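Local coordinates for MutT/nudix family protein (Shewanella oneidensis, PDB 3GZ8) that probably acts as an ADP-ribose-dependent transcriptional regulator of NAD metabolism, this chain being its NUDIX domain with ADP-ribose bound, at residues 38-43 and 126-131. Sequence-based numbering, arbitrary orientation.
Sequences KVLLVQ and SDVKWW
L40 holds CG opposite its backbone N (chi1 -173°), and W130 turns its CG opposite the carbonyl carbon (chi1 -60°). Together these settings bring L40 CD1 over one face of the W130 indole. L40 CD1 lies 3.9 Å from the centroid of the five-membered ring of W130, 13° off the normal, which makes a CH-pi contact. L40 CD1 also meets V128 CG2, at 3.6 Å. V42 CG1 packs on V128 CG2 farther along. L40, V42 and V128 all touch T80 of helix 68-80, so the helix packs against this part of the face. The indole N-H of W130 is satisfied by the backbone O of Q116. Strands 36-44 and 125-132 pair antiparallel here, within the mixed sheet of the NUDIX fold. V39 pairs with W131 and L41 with K129 through two backbone hydrogen bonds each. L41 N donates to K129 O at 3.0 Å. On the opposite face, L41 CB comes within 3.7 Å of W131 CD1. The W131 ring also meets W53 edge-to-face. K129 CE lies over one W131 face. Beside these pairs, S126 N donates to Q43 O at 2.8 Å.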
loop_
_atom_site.group_PDB
_atom_site.type_symbol
_atom_site.label_atom_id
_atom_site.label_comp_id
_atom_site.label_asym_id
_atom_site.label_seq_id
_atom_site.Cartn_x
_atom_site.Cartn_y
_atom_site.Cartn_z
ATOM N N LYS A 38 20.142 -14.923 -7.504
ATOM C CA LYS A 38 19.554 -14.243 -8.641
ATOM C C LYS A 38 18.187 -13.620 -8.321
ATOM O O LYS A 38 17.472 -14.069 -7.412
ATOM C CB LYS A 38 19.468 -15.179 -9.834
ATOM C CG LYS A 38 20.798 -15.759 -10.247
ATOM C CD LYS A 38 20.675 -16.790 -11.344
ATOM C CE LYS A 38 22.056 -17.253 -11.811
ATOM N NZ LYS A 38 21.961 -18.022 -13.075
ATOM N N VAL A 39 17.866 -12.562 -9.065
ATOM C CA VAL A 39 16.597 -11.871 -8.940
ATOM C C VAL A 39 15.927 -11.888 -10.311
ATOM O O VAL A 39 16.617 -11.776 -11.336
ATOM C CB VAL A 39 16.769 -10.414 -8.390
ATOM C CG1 VAL A 39 17.452 -9.536 -9.391
ATOM C CG2 VAL A 39 15.412 -9.798 -7.992
ATOM N N LEU A 40 14.597 -12.045 -10.300
ATOM C CA LEU A 40 13.762 -12.151 -11.506
ATOM C C LEU A 40 13.391 -10.772 -12.031
ATOM O O LEU A 40 12.757 -9.988 -11.324
ATOM C CB LEU A 40 12.455 -12.899 -11.191
ATOM C CG LEU A 40 11.521 -13.265 -12.334
ATOM C CD1 LEU A 40 12.174 -14.276 -13.307
ATOM C CD2 LEU A 40 10.252 -13.848 -11.728
ATOM N N LEU A 41 13.794 -10.493 -13.264
ATOM C CA LEU A 41 13.510 -9.222 -13.903
ATOM C C LEU A 41 12.858 -9.483 -15.261
ATOM O O LEU A 41 13.118 -10.511 -15.901
ATOM C CB LEU A 41 14.801 -8.388 -14.081
ATOM C CG LEU A 41 15.623 -7.954 -12.853
ATOM C CD1 LEU A 41 16.761 -7.003 -13.265
ATOM C CD2 LEU A 41 14.758 -7.294 -11.759
ATOM N N VAL A 42 12.003 -8.551 -15.669
ATOM C CA VAL A 42 11.352 -8.599 -16.967
ATOM C C VAL A 42 11.829 -7.421 -17.808
ATOM O O VAL A 42 12.227 -6.366 -17.269
ATOM C CB VAL A 42 9.799 -8.549 -16.860
ATOM C CG1 VAL A 42 9.257 -9.831 -16.195
ATOM C CG2 VAL A 42 9.305 -7.271 -16.128
ATOM N N GLN A 43 11.803 -7.584 -19.128
ATOM C CA GLN A 43 12.138 -6.459 -19.963
ATOM C C GLN A 43 10.859 -5.782 -20.430
ATOM O O GLN A 43 10.011 -6.435 -20.992
ATOM C CB GLN A 43 13.058 -6.875 -21.116
ATOM C CG GLN A 43 13.520 -5.675 -21.924
ATOM C CD GLN A 43 14.567 -6.015 -22.977
ATOM O OE1 GLN A 43 15.438 -5.192 -23.249
ATOM N NE2 GLN A 43 14.491 -7.218 -23.572
ATOM N N SER A 126 8.909 -8.093 -23.023
ATOM C CA SER A 126 9.495 -8.787 -24.174
ATOM C C SER A 126 10.560 -9.829 -23.810
ATOM O O SER A 126 11.001 -10.621 -24.667
ATOM C CB SER A 126 10.071 -7.778 -25.148
ATOM O OG SER A 126 11.109 -7.071 -24.502
ATOM N N ASP A 127 10.979 -9.827 -22.549
ATOM C CA ASP A 127 11.951 -10.794 -22.074
ATOM C C ASP A 127 11.792 -10.924 -20.551
ATOM O O ASP A 127 11.200 -10.053 -19.895
ATOM C CB ASP A 127 13.386 -10.349 -22.429
ATOM C CG ASP A 127 14.311 -11.517 -22.828
ATOM O OD1 ASP A 127 13.988 -12.713 -22.564
ATOM O OD2 ASP A 127 15.386 -11.219 -23.418
ATOM N N VAL A 128 12.335 -12.017 -20.015
ATOM C CA VAL A 128 12.343 -12.281 -18.595
ATOM C C VAL A 128 13.592 -13.109 -18.324
ATOM O O VAL A 128 13.953 -13.977 -19.126
ATOM C CB VAL A 128 11.042 -13.006 -18.128
ATOM C CG1 VAL A 128 10.801 -14.312 -18.914
ATOM C CG2 VAL A 128 11.062 -13.272 -16.635
ATOM N N LYS A 129 14.270 -12.818 -17.218
ATOM C CA LYS A 129 15.467 -13.555 -16.864
ATOM C C LYS A 129 15.783 -13.441 -15.383
ATOM O O LYS A 129 15.586 -12.404 -14.801
ATOM C CB LYS A 129 16.669 -13.042 -17.701
ATOM C CG LYS A 129 18.011 -13.660 -17.309
ATOM C CD LYS A 129 19.002 -13.657 -18.456
ATOM C CE LYS A 129 20.000 -12.505 -18.336
ATOM N NZ LYS A 129 21.324 -12.880 -17.721
ATOM N N TRP A 130 16.305 -14.510 -14.797
ATOM C CA TRP A 130 16.953 -14.428 -13.497
ATOM C C TRP A 130 18.363 -13.893 -13.692
ATOM O O TRP A 130 19.199 -14.566 -14.281
ATOM C CB TRP A 130 17.045 -15.782 -12.843
ATOM C CG TRP A 130 15.754 -16.440 -12.601
ATOM C CD1 TRP A 130 15.105 -17.321 -13.428
ATOM C CD2 TRP A 130 14.964 -16.350 -11.415
ATOM N NE1 TRP A 130 13.949 -17.777 -12.827
ATOM C CE2 TRP A 130 13.848 -17.203 -11.586
ATOM C CE3 TRP A 130 15.090 -15.632 -10.220
ATOM C CZ2 TRP A 130 12.857 -17.334 -10.618
ATOM C CZ3 TRP A 130 14.116 -15.781 -9.253
ATOM C CH2 TRP A 130 13.010 -16.620 -9.457
ATOM N N TRP A 131 18.587 -12.669 -13.220
ATOM C CA TRP A 131 19.870 -11.998 -13.236
ATOM C C TRP A 131 20.603 -12.174 -11.913
ATOM O O TRP A 131 20.007 -12.004 -10.850
ATOM C CB TRP A 131 19.650 -10.500 -13.456
ATOM C CG TRP A 131 19.203 -10.124 -14.854
ATOM C CD1 TRP A 131 17.917 -10.000 -15.299
ATOM C CD2 TRP A 131 20.048 -9.819 -15.979
ATOM N NE1 TRP A 131 17.907 -9.642 -16.630
ATOM C CE2 TRP A 131 19.198 -9.519 -17.071
ATOM C CE3 TRP A 131 21.440 -9.765 -16.167
ATOM C CZ2 TRP A 131 19.693 -9.155 -18.338
ATOM C CZ3 TRP A 131 21.939 -9.414 -17.433
ATOM C CH2 TRP A 131 21.062 -9.106 -18.500
#